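Local coordinates for 1,4-dihydroxy-6-naphtoate synthase (Archaeoglobus fulgidus, PDB 1ZBM), which probably converts cyclic dehypoxanthine futalosine into 1,4-dihydroxy-6-naphthoate, a carbon-carbon lyase step in the biosynthesis of menaquinone, at residues A[13-18]-A[60-65]; A[81-86]-A[183-188]; A[93-98]-A[164-169]; A[134-139]-A[148-153]. All coordinates share one frame; numbering follows the deposited sequence.

How the contacts relate
Contacts 1 and 2 share one five-stranded mixed sheet, centres about 10 Å apart. Strands 61-65 and 181-189 join them: I64 O is 2.7 Å from L185 N, a probable hydrogen bond. Contacts 3 and 4 share a second such sheet, centres about 12 Å apart. V94 N lies 2.9 Å from G148 O, a probable hydrogen bond, and contact 4 nests in the loop closed by contact 3. Contact 4 holds the predicted active-site H152. The side chain of S84 in contact 2 is about 9 Å from that of H152. The A63 side chain in contact 1 is about 10 Å from that of H152. The L183 side chain is about 4 Å from that of predicted substrate-binding T114.

Contact 1 of 4, residues A[13-18]-A[60-65]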
loop_
_atom_site.group_PDB
_atom_site.type_symbol
_atom_site.label_atom_id
_atom_site.label_comp_id
_atom_site.label_asym_id
_atom_site.label_seq_id
_atom_site.Cartn_x
_atom_site.Cartn_y
_atom_site.Cartn_z
ATOM N N ARG A 13 0.039 -13.474 -14.460
ATOM C CA ARG A 13 -0.967 -12.528 -13.981
ATOM C C ARG A 13 -0.337 -11.576 -12.979
ATOM O O ARG A 13 0.333 -11.996 -12.038
ATOM C CB ARG A 13 -2.160 -13.270 -13.355
ATOM C CG ARG A 13 -2.973 -14.060 -14.377
ATOM C CD ARG A 13 -4.282 -14.570 -13.795
ATOM N NE ARG A 13 -4.092 -15.570 -12.752
ATOM C CZ ARG A 13 -5.088 -16.118 -12.062
ATOM N NH1 ARG A 13 -4.838 -17.026 -11.123
ATOM N NH2 ARG A 13 -6.337 -15.753 -12.310
ATOM N N VAL A 14 -0.534 -10.286 -13.216
ATOM C CA VAL A 14 0.010 -9.243 -12.359
ATOM C C VAL A 14 -1.158 -8.457 -11.785
ATOM O O VAL A 14 -1.894 -7.780 -12.510
ATOM C CB VAL A 14 0.957 -8.310 -13.165
ATOM C CG1 VAL A 14 1.563 -7.242 -12.257
ATOM C CG2 VAL A 14 2.061 -9.146 -13.801
ATOM N N ALA A 15 -1.329 -8.581 -10.477
ATOM C CA ALA A 15 -2.414 -7.923 -9.781
ATOM C C ALA A 15 -1.957 -6.741 -8.957
ATOM O O ALA A 15 -0.946 -6.791 -8.250
ATOM C CB ALA A 15 -3.136 -8.928 -8.877
ATOM N N HIS A 16 -2.722 -5.670 -9.072
ATOM C CA HIS A 16 -2.463 -4.465 -8.331
ATOM C C HIS A 16 -3.785 -3.768 -8.024
ATOM O O HIS A 16 -4.861 -4.305 -8.320
ATOM C CB HIS A 16 -1.466 -3.548 -9.059
ATOM C CG HIS A 16 -1.627 -3.504 -10.545
ATOM N ND1 HIS A 16 -2.032 -2.365 -11.211
ATOM C CD2 HIS A 16 -1.359 -4.423 -11.498
ATOM C CE1 HIS A 16 -2.002 -2.590 -12.511
ATOM N NE2 HIS A 16 -1.598 -3.830 -12.714
ATOM N N THR A 17 -3.700 -2.578 -7.445
ATOM C CA THR A 17 -4.880 -1.856 -6.986
ATOM C C THR A 17 -5.448 -0.675 -7.759
ATOM O O THR A 17 -4.734 0.020 -8.475
ATOM C CB THR A 17 -4.637 -1.377 -5.552
ATOM O OG1 THR A 17 -3.540 -0.447 -5.535
ATOM C CG2 THR A 17 -4.307 -2.558 -4.663
ATOM N N PRO A 18 -6.762 -0.429 -7.600
ATOM C CA PRO A 18 -7.460 0.674 -8.271
ATOM C C PRO A 18 -7.153 1.978 -7.542
ATOM O O PRO A 18 -8.049 2.621 -7.005
ATOM C CB PRO A 18 -8.941 0.296 -8.144
ATOM C CG PRO A 18 -8.938 -1.146 -7.643
ATOM C CD PRO A 18 -7.710 -1.228 -6.805
ATOM N N GLU A 60 0.859 -14.719 -9.999
ATOM C CA GLU A 60 2.307 -14.839 -10.072
ATOM C C GLU A 60 2.939 -13.636 -9.388
ATOM O O GLU A 60 3.928 -13.770 -8.677
ATOM C CB GLU A 60 2.781 -14.882 -11.525
ATOM C CG GLU A 60 2.660 -16.229 -12.196
ATOM C CD GLU A 60 1.282 -16.511 -12.761
ATOM O OE1 GLU A 60 0.415 -15.604 -12.757
ATOM O OE2 GLU A 60 1.077 -17.652 -13.226
ATOM N N VAL A 61 2.368 -12.459 -9.621
ATOM C CA VAL A 61 2.869 -11.220 -9.021
ATOM C C VAL A 61 1.682 -10.411 -8.498
ATOM O O VAL A 61 0.753 -10.109 -9.246
ATOM C CB VAL A 61 3.617 -10.335 -10.052
ATOM C CG1 VAL A 61 4.126 -9.071 -9.365
ATOM C CG2 VAL A 61 4.780 -11.097 -10.677
ATOM N N THR A 62 1.711 -10.050 -7.224
ATOM C CA THR A 62 0.616 -9.280 -6.657
ATOM C C THR A 62 1.066 -8.233 -5.653
ATOM O O THR A 62 2.026 -8.453 -4.919
ATOM C CB THR A 62 -0.406 -10.201 -5.945
ATOM O OG1 THR A 62 -1.426 -9.404 -5.329
ATOM C CG2 THR A 62 0.277 -11.026 -4.871
ATOM N N ALA A 63 0.391 -7.086 -5.625
ATOM C CA ALA A 63 0.730 -6.063 -4.639
ATOM C C ALA A 63 0.228 -6.690 -3.343
ATOM O O ALA A 63 -0.600 -7.602 -3.379
ATOM C CB ALA A 63 -0.023 -4.765 -4.924
ATOM N N ILE A 64 0.717 -6.217 -2.208
ATOM C CA ILE A 64 0.291 -6.773 -0.929
ATOM C C ILE A 64 0.886 -5.995 0.235
ATOM O O ILE A 64 2.058 -5.629 0.212
ATOM C CB ILE A 64 0.719 -8.248 -0.793
ATOM C CG1 ILE A 64 0.131 -8.848 0.482
ATOM C CG2 ILE A 64 2.235 -8.345 -0.719
ATOM C CD1 ILE A 64 0.458 -10.305 0.670
ATOM N N SER A 65 0.070 -5.762 1.258
ATOM C CA SER A 65 0.488 -5.034 2.452
ATOM C C SER A 65 1.673 -5.713 3.130
ATOM O O SER A 65 1.760 -6.938 3.137
ATOM C CB SER A 65 -0.679 -4.955 3.440
ATOM O OG SER A 65 -1.763 -4.229 2.896
#
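R13 and E60 meet at one end of the parallel pairing of 13-18 with 60-65, central to one mixed sheet of this periplasmic-binding-protein-like fold. Segments 13-16 and 61-65 run 13° from parallel. R13 N donates to E60 OE1 at 2.8 Å, and the amide comes in from above the carboxylate plane. The glutamate chain bends at chi2 (84°), which brings the carboxylate over to the backbone of the neighbouring strand. The R13 guanidinium is not salt-bridged to it: R13 NE stays 4.5 Å from E60 OE1. E60 OE2 has a long, weak ion pair with R189. With an alanine here in place of E60 the carboxylate is gone, and R13 N is likely to lose this acceptor. R13 O then takes V61 N. V14 pairs with V61, and their side chains share a sheet face. The valine contact is modest, V14 CG2 to V61 CB at 4.2 Å. A15 sits on the other face with T62, and both touch L50 of helix 47-53. A15 N gives a straight bond to V61 O at 2.9 Å. H16 ends the strand. Its CA meets the A63 methyl, while ND1 bonds to D22 and the ring stacks on F26. T62 OG1 stands anti to the backbone N (chi1 177°), a turn that lets it reach along its own strand to A63 O. The last bond across the pair is A63 N to A15 O, 3.0 Å.

Contact 2 of 4, residues A[81-86]-A[183-188]; sequences AGASVG and LGLNAI
L183 and G184 both face S84, a classic beta bulge in an antiparallel pairing. S84 O accepts from two successive amides. L183 N is 2.9 Å from S84 O. The second donor is more distant, with G184 N 3.3 Å from S84 O. The return bond, S84 N to G184 O, is short at 2.7 Å. The serine hydroxyl adds a weak bond: S84 OG takes G184 N at 2.8 Å with a bent angle of 127°. Its chi1 of 62° tucks OG between the backbone N and the carbonyl carbon, over G184. A CB on G184 would clash with this OG. G82 is also tightly placed. A CB there would run into N186 CG, and at its phi/psi it would also be pressed against the preceding carbonyl oxygen. N186 CB lies against A81 O, 3.1 Å. At the opposite end, L183 CB lies against S84 O and its CD1 reaches G86 N. The A83 methyl meets L185 CD2 at 3.9 Å, and both residues touch M249. L183 O bonds to T114 OG1, so the bulge borders a predicted substrate-binding residue. Strand 76-86 is outermost in its sheet within this chain, and strand 181-189 lies between it and strand 61-65. Helix 194-213 covers A81 and N186.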
loop_
_atom_site.group_PDB
_atom_site.type_symbol
_atom_site.label_atom_id
_atom_site.label_comp_id
_atom_site.label_asym_id
_atom_site.label_seq_id
_atom_site.Cartn_x
_atom_site.Cartn_y
_atom_site.Cartn_z
ATOM N N ALA A 81 11.307 -4.020 -6.467
ATOM C CA ALA A 81 10.585 -2.856 -6.961
ATOM C C ALA A 81 9.071 -2.959 -6.792
ATOM O O ALA A 81 8.486 -4.040 -6.922
ATOM C CB ALA A 81 10.916 -2.636 -8.433
ATOM N N GLY A 82 8.438 -1.820 -6.521
ATOM C CA GLY A 82 6.998 -1.794 -6.364
ATOM C C GLY A 82 6.513 -1.434 -4.979
ATOM O O GLY A 82 5.340 -1.108 -4.807
ATOM N N ALA A 83 7.398 -1.481 -3.989
ATOM C CA ALA A 83 6.996 -1.162 -2.618
ATOM C C ALA A 83 6.586 0.297 -2.434
ATOM O O ALA A 83 7.057 1.178 -3.147
ATOM C CB ALA A 83 8.139 -1.504 -1.647
ATOM N N SER A 84 5.689 0.540 -1.488
ATOM C CA SER A 84 5.265 1.893 -1.181
ATOM C C SER A 84 5.765 2.118 0.248
ATOM O O SER A 84 5.482 1.323 1.149
ATOM C CB SER A 84 3.736 2.044 -1.290
ATOM O OG SER A 84 3.042 1.224 -0.366
ATOM N N VAL A 85 6.531 3.187 0.444
ATOM C CA VAL A 85 7.124 3.469 1.743
ATOM C C VAL A 85 6.917 4.906 2.210
ATOM O O VAL A 85 7.242 5.854 1.496
ATOM C CB VAL A 85 8.651 3.147 1.700
ATOM C CG1 VAL A 85 9.307 3.407 3.056
ATOM C CG2 VAL A 85 8.848 1.689 1.308
ATOM N N GLY A 86 6.366 5.060 3.410
ATOM C CA GLY A 86 6.136 6.388 3.945
ATOM C C GLY A 86 7.430 6.878 4.554
ATOM O O GLY A 86 8.212 6.083 5.070
ATOM N N LEU A 183 4.850 0.106 3.760
ATOM C CA LEU A 183 3.388 -0.017 3.756
ATOM C C LEU A 183 2.864 -1.078 2.794
ATOM O O LEU A 183 2.259 -2.061 3.219
ATOM C CB LEU A 183 2.750 1.330 3.428
ATOM C CG LEU A 183 3.037 2.433 4.440
ATOM C CD1 LEU A 183 2.645 3.761 3.843
ATOM C CD2 LEU A 183 2.272 2.159 5.740
ATOM N N GLY A 184 3.080 -0.858 1.502
ATOM C CA GLY A 184 2.637 -1.805 0.501
ATOM C C GLY A 184 3.858 -2.406 -0.158
ATOM O O GLY A 184 4.884 -1.740 -0.283
ATOM N N LEU A 185 3.768 -3.658 -0.583
ATOM C CA LEU A 185 4.911 -4.307 -1.218
ATOM C C LEU A 185 4.531 -5.028 -2.506
ATOM O O LEU A 185 3.374 -5.389 -2.723
ATOM C CB LEU A 185 5.517 -5.332 -0.260
ATOM C CG LEU A 185 5.941 -4.925 1.150
ATOM C CD1 LEU A 185 6.197 -6.186 1.962
ATOM C CD2 LEU A 185 7.182 -4.048 1.108
ATOM N N ASN A 186 5.513 -5.242 -3.364
ATOM C CA ASN A 186 5.239 -5.995 -4.565
ATOM C C ASN A 186 5.781 -7.384 -4.252
ATOM O O ASN A 186 6.935 -7.529 -3.867
ATOM C CB ASN A 186 5.938 -5.402 -5.785
ATOM C CG ASN A 186 4.972 -5.132 -6.917
ATOM O OD1 ASN A 186 5.358 -5.053 -8.087
ATOM N ND2 ASN A 186 3.699 -4.983 -6.573
ATOM N N ALA A 187 4.929 -8.392 -4.405
ATOM C CA ALA A 187 5.289 -9.764 -4.097
ATOM C C ALA A 187 5.252 -10.688 -5.318
ATOM O O ALA A 187 4.304 -10.652 -6.111
ATOM C CB ALA A 187 4.354 -10.292 -3.018
ATOM N N ILE A 188 6.282 -11.523 -5.457
ATOM C CA ILE A 188 6.359 -12.465 -6.571
ATOM C C ILE A 188 6.452 -13.908 -6.060
ATOM O O ILE A 188 7.290 -14.223 -5.220
ATOM C CB ILE A 188 7.564 -12.127 -7.521
ATOM C CG1 ILE A 188 7.611 -13.105 -8.701
ATOM C CG2 ILE A 188 8.863 -12.161 -6.766
ATOM C CD1 ILE A 188 8.566 -12.671 -9.790
#

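Contact 3 of 4, residues A[93-98]-A[164-169]; sequences VVAKSE and KCVLDL
V93 packs closely against V166 and L167. Its CG1 meets V166 CG2 at 3.7 Å, and V93 CB lies 3.9 Å from L167 CB. The V93 side chain also touches L149 and L119, so this end is buried. V166 CG1 turns the other way, to the A95 methyl and to S97 O. V166 stands with CG1 beside the backbone N (chi1 -64°), and this leaves CG2 over V93 O at 3.2 Å. V94 is on the other face of the sheet, where its CG2 presses on K164 O. The pairing is antiparallel, with strand 164-168 outermost in the second sheet of this chain. It contains a classic beta bulge: V166 and L167 both face V93. V93 O accepts V166 N at 3.0 Å and, weakly, L167 N. V93 N donates to L167 O. Beyond the bulge, A95 and K164 exchange two backbone bonds, and K164 N to A95 O is almost straight at 174°. The far end is looser and faces solvent. K164 bends at chi2, chi3 and chi4, and its CD passes K96 O at 3.8 Å. Its chain crosses that of E98 at about a right angle. E98 OE2 remains 4.2 Å from K164 NZ, too far for a salt bridge. Shortening K164 to a serine would probably leave the E98 carboxylate without this nearby positive charge. K96 NZ forms a salt bridge with E143.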
loop_
_atom_site.group_PDB
_atom_site.type_symbol
_atom_site.label_atom_id
_atom_site.label_comp_id
_atom_site.label_asym_id
_atom_site.label_seq_id
_atom_site.Cartn_x
_atom_site.Cartn_y
_atom_site.Cartn_z
ATOM N N VAL A 93 -5.442 8.083 11.616
ATOM C CA VAL A 93 -6.770 7.819 12.121
ATOM C C VAL A 93 -7.353 9.223 12.285
ATOM O O VAL A 93 -6.712 10.107 12.850
ATOM C CB VAL A 93 -6.710 7.063 13.462
ATOM C CG1 VAL A 93 -8.099 6.955 14.068
ATOM C CG2 VAL A 93 -6.131 5.671 13.232
ATOM N N VAL A 94 -8.547 9.435 11.747
ATOM C CA VAL A 94 -9.186 10.739 11.813
ATOM C C VAL A 94 -10.513 10.679 12.559
ATOM O O VAL A 94 -11.136 9.616 12.643
ATOM C CB VAL A 94 -9.465 11.283 10.400
ATOM C CG1 VAL A 94 -10.566 10.454 9.735
ATOM C CG2 VAL A 94 -9.876 12.728 10.480
ATOM N N ALA A 95 -10.947 11.828 13.080
ATOM C CA ALA A 95 -12.207 11.919 13.825
ATOM C C ALA A 95 -12.814 13.320 13.729
ATOM O O ALA A 95 -12.140 14.260 13.327
ATOM C CB ALA A 95 -11.979 11.545 15.287
ATOM N N LYS A 96 -14.087 13.462 14.091
ATOM C CA LYS A 96 -14.730 14.767 14.003
ATOM C C LYS A 96 -14.108 15.761 14.988
ATOM O O LYS A 96 -14.166 16.975 14.781
ATOM C CB LYS A 96 -16.239 14.629 14.226
ATOM C CG LYS A 96 -16.888 13.622 13.276
ATOM C CD LYS A 96 -18.409 13.552 13.427
ATOM C CE LYS A 96 -19.069 14.837 12.945
ATOM N NZ LYS A 96 -20.546 14.726 12.873
ATOM N N SER A 97 -13.498 15.241 16.050
ATOM C CA SER A 97 -12.833 16.077 17.049
ATOM C C SER A 97 -11.730 15.259 17.727
ATOM O O SER A 97 -11.579 14.069 17.457
ATOM C CB SER A 97 -13.833 16.561 18.102
ATOM O OG SER A 97 -14.238 15.505 18.957
ATOM N N GLU A 98 -10.965 15.890 18.611
ATOM C CA GLU A 98 -9.887 15.195 19.306
ATOM C C GLU A 98 -10.415 14.203 20.335
ATOM O O GLU A 98 -11.225 14.554 21.188
ATOM C CB GLU A 98 -8.966 16.202 20.005
ATOM C CG GLU A 98 -7.705 16.554 19.220
ATOM C CD GLU A 98 -7.986 17.349 17.960
ATOM O OE1 GLU A 98 -7.057 17.516 17.135
ATOM O OE2 GLU A 98 -9.134 17.817 17.797
ATOM N N LYS A 164 -10.047 15.942 11.507
ATOM C CA LYS A 164 -8.673 16.142 11.938
ATOM C C LYS A 164 -8.038 14.858 12.443
ATOM O O LYS A 164 -8.709 13.968 12.965
ATOM C CB LYS A 164 -8.575 17.227 13.020
ATOM C CG LYS A 164 -9.753 17.324 13.968
ATOM C CD LYS A 164 -10.840 18.236 13.408
ATOM C CE LYS A 164 -10.344 19.681 13.255
ATOM N NZ LYS A 164 -9.937 20.299 14.562
ATOM N N CYS A 165 -6.728 14.778 12.257
ATOM C CA CYS A 165 -5.954 13.631 12.670
ATOM C C CYS A 165 -5.863 13.543 14.192
ATOM O O CYS A 165 -5.496 14.512 14.872
ATOM C CB CYS A 165 -4.549 13.712 12.064
ATOM S SG CYS A 165 -3.440 12.385 12.583
ATOM N N VAL A 166 -6.220 12.375 14.718
ATOM C CA VAL A 166 -6.173 12.115 16.153
ATOM C C VAL A 166 -5.023 11.162 16.456
ATOM O O VAL A 166 -4.600 11.037 17.602
ATOM C CB VAL A 166 -7.490 11.492 16.657
ATOM C CG1 VAL A 166 -8.633 12.478 16.481
ATOM C CG2 VAL A 166 -7.789 10.206 15.898
ATOM N N LEU A 167 -4.534 10.476 15.425
ATOM C CA LEU A 167 -3.395 9.559 15.565
ATOM C C LEU A 167 -2.641 9.574 14.246
ATOM O O LEU A 167 -3.174 9.178 13.205
ATOM C CB LEU A 167 -3.860 8.122 15.876
ATOM C CG LEU A 167 -2.826 7.073 16.333
ATOM C CD1 LEU A 167 -3.475 5.684 16.391
ATOM C CD2 LEU A 167 -1.640 7.032 15.394
ATOM N N ASP A 168 -1.402 10.044 14.289
ATOM C CA ASP A 168 -0.575 10.079 13.083
ATOM C C ASP A 168 0.336 8.855 13.188
ATOM O O ASP A 168 1.317 8.871 13.921
ATOM C CB ASP A 168 0.253 11.375 13.031
ATOM C CG ASP A 168 0.977 11.553 11.716
ATOM O OD1 ASP A 168 1.743 10.635 11.321
ATOM O OD2 ASP A 168 0.777 12.611 11.065
ATOM N N LEU A 169 -0.015 7.799 12.463
ATOM C CA LEU A 169 0.731 6.557 12.492
ATOM C C LEU A 169 2.216 6.719 12.203
ATOM O O LEU A 169 3.037 5.944 12.702
ATOM C CB LEU A 169 0.100 5.537 11.539
ATOM C CG LEU A 169 -1.266 5.043 12.008
ATOM C CD1 LEU A 169 -1.934 4.228 10.922
ATOM C CD2 LEU A 169 -1.099 4.213 13.272
#

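Contact 4 of 4, residues A[134-139]-A[148-153]; sequences DRIIQA and GLLIHE
I136 sets the first turn of helix 136-141 against strand 147-150, a helix packed on the mixed sheet whose strand 147-150 leads to the predicted active-site H152. No hydrogen bond joins the two segments. Their contact is apolar. The CB of I136 points toward the strand and divides the side chain into two branches. CG2, anti to the backbone N, does most of the touching. It rests on G148 CA at 3.5 Å, then on L149 O and L150 CD2, each at 3.9 Å. CG1 takes the other course, beside the backbone N (chi1 -50°), and only skirts L149 O at 4.2 Å. CD1 continues from it and has no close partner in 148-153. The bare CA of G148 is what lets CG2 come so near, since a CB there would clash with it. Within the sheet L149 bonds to A107 and L150 to V92. L149 CB points away from the helix, and the side chain touches A115, a predicted substrate-binding residue. Past L150 the chain leaves the strand and carries H152, the predicted proton acceptor. The H152 ring has an edge-to-face contact with F133, just before 134-139. E153 next to it forms a salt bridge with R227. I137 adds a second apolar touch from the helix. Its chain crosses that of L150 at about a right angle, and I137 CD1 reaches L150 CD2 at 3.7 Å.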
loop_
_atom_site.group_PDB
_atom_site.type_symbol
_atom_site.label_atom_id
_atom_site.label_comp_id
_atom_site.label_asym_id
_atom_site.label_seq_id
_atom_site.Cartn_x
_atom_site.Cartn_y
_atom_site.Cartn_z
ATOM N N ASP A 134 -13.886 2.667 0.856
ATOM C CA ASP A 134 -14.797 3.640 0.273
ATOM C C ASP A 134 -16.014 3.971 1.144
ATOM O O ASP A 134 -17.032 4.447 0.640
ATOM C CB ASP A 134 -15.265 3.148 -1.097
ATOM C CG ASP A 134 -15.881 1.772 -1.033
ATOM O OD1 ASP A 134 -16.857 1.593 -0.281
ATOM O OD2 ASP A 134 -15.385 0.860 -1.727
ATOM N N ARG A 135 -15.927 3.719 2.443
ATOM C CA ARG A 135 -17.047 4.047 3.306
ATOM C C ARG A 135 -16.599 4.575 4.652
ATOM O O ARG A 135 -17.415 4.982 5.474
ATOM C CB ARG A 135 -17.960 2.841 3.502
ATOM C CG ARG A 135 -19.355 3.273 3.845
ATOM C CD ARG A 135 -20.327 2.125 3.861
ATOM N NE ARG A 135 -21.689 2.577 4.143
ATOM C CZ ARG A 135 -22.042 3.331 5.184
ATOM N NH1 ARG A 135 -23.319 3.680 5.355
ATOM N NH2 ARG A 135 -21.126 3.739 6.055
ATOM N N ILE A 136 -15.289 4.591 4.861
ATOM C CA ILE A 136 -14.719 5.069 6.114
ATOM C C ILE A 136 -15.066 6.527 6.401
ATOM O O ILE A 136 -15.520 6.850 7.492
ATOM C CB ILE A 136 -13.195 4.973 6.110
ATOM C CG1 ILE A 136 -12.757 3.575 5.666
ATOM C CG2 ILE A 136 -12.663 5.330 7.482
ATOM C CD1 ILE A 136 -13.099 2.463 6.608
ATOM N N ILE A 137 -14.836 7.402 5.425
ATOM C CA ILE A 137 -15.096 8.818 5.614
ATOM C C ILE A 137 -16.544 9.098 5.955
ATOM O O ILE A 137 -16.838 9.832 6.900
ATOM C CB ILE A 137 -14.717 9.636 4.373
ATOM C CG1 ILE A 137 -13.214 9.540 4.131
ATOM C CG2 ILE A 137 -15.103 11.103 4.580
ATOM C CD1 ILE A 137 -12.389 10.258 5.175
ATOM N N GLN A 138 -17.454 8.524 5.182
ATOM C CA GLN A 138 -18.869 8.732 5.436
ATOM C C GLN A 138 -19.217 8.285 6.870
ATOM O O GLN A 138 -19.824 9.041 7.626
ATOM C CB GLN A 138 -19.707 7.961 4.404
ATOM C CG GLN A 138 -21.192 8.294 4.429
ATOM C CD GLN A 138 -21.988 7.531 3.381
ATOM O OE1 GLN A 138 -23.012 6.908 3.692
ATOM N NE2 GLN A 138 -21.524 7.574 2.129
ATOM N N ALA A 139 -18.801 7.077 7.253
ATOM C CA ALA A 139 -19.098 6.555 8.588
ATOM C C ALA A 139 -18.653 7.473 9.724
ATOM O O ALA A 139 -19.301 7.546 10.770
ATOM C CB ALA A 139 -18.467 5.169 8.769
ATOM N N GLY A 148 -11.845 6.678 11.994
ATOM C CA GLY A 148 -11.580 5.887 10.808
ATOM C C GLY A 148 -10.115 5.883 10.420
ATOM O O GLY A 148 -9.423 6.894 10.558
ATOM N N LEU A 149 -9.645 4.733 9.948
ATOM C CA LEU A 149 -8.265 4.571 9.516
ATOM C C LEU A 149 -8.230 4.777 8.003
ATOM O O LEU A 149 -8.948 4.107 7.265
ATOM C CB LEU A 149 -7.776 3.165 9.874
ATOM C CG LEU A 149 -6.304 2.833 9.616
ATOM C CD1 LEU A 149 -5.395 3.791 10.401
ATOM C CD2 LEU A 149 -6.059 1.403 10.049
ATOM N N LEU A 150 -7.398 5.707 7.550
ATOM C CA LEU A 150 -7.278 6.033 6.133
ATOM C C LEU A 150 -5.929 5.611 5.584
ATOM O O LEU A 150 -4.900 6.160 5.981
ATOM C CB LEU A 150 -7.422 7.542 5.943
ATOM C CG LEU A 150 -8.606 8.177 6.651
ATOM C CD1 LEU A 150 -8.518 9.690 6.595
ATOM C CD2 LEU A 150 -9.892 7.674 5.995
ATOM N N ILE A 151 -5.932 4.663 4.655
ATOM C CA ILE A 151 -4.686 4.194 4.070
ATOM C C ILE A 151 -4.443 4.716 2.660
ATOM O O ILE A 151 -3.343 4.572 2.117
ATOM C CB ILE A 151 -4.631 2.646 4.041
ATOM C CG1 ILE A 151 -5.593 2.101 2.979
ATOM C CG2 ILE A 151 -5.022 2.102 5.401
ATOM C CD1 ILE A 151 -5.552 0.592 2.842
ATOM N N HIS A 152 -5.461 5.321 2.062
ATOM C CA HIS A 152 -5.315 5.848 0.706
ATOM C C HIS A 152 -5.220 7.371 0.704
ATOM O O HIS A 152 -4.687 7.951 1.644
ATOM C CB HIS A 152 -6.468 5.366 -0.174
ATOM C CG HIS A 152 -6.502 3.877 -0.345
ATOM N ND1 HIS A 152 -5.512 3.181 -1.007
ATOM C CD2 HIS A 152 -7.380 2.948 0.102
ATOM C CE1 HIS A 152 -5.779 1.887 -0.959
ATOM N NE2 HIS A 152 -6.907 1.718 -0.291
ATOM N N GLU A 153 -5.738 8.019 -0.335
ATOM C CA GLU A 153 -5.620 9.466 -0.435
ATOM C C GLU A 153 -6.324 10.258 0.663
ATOM O O GLU A 153 -6.242 11.490 0.703
ATOM C CB GLU A 153 -6.071 9.971 -1.820
ATOM C CG GLU A 153 -7.568 9.882 -2.099
ATOM C CD GLU A 153 -8.026 8.490 -2.476
ATOM O OE1 GLU A 153 -9.247 8.319 -2.699
ATOM O OE2 GLU A 153 -7.175 7.572 -2.561
#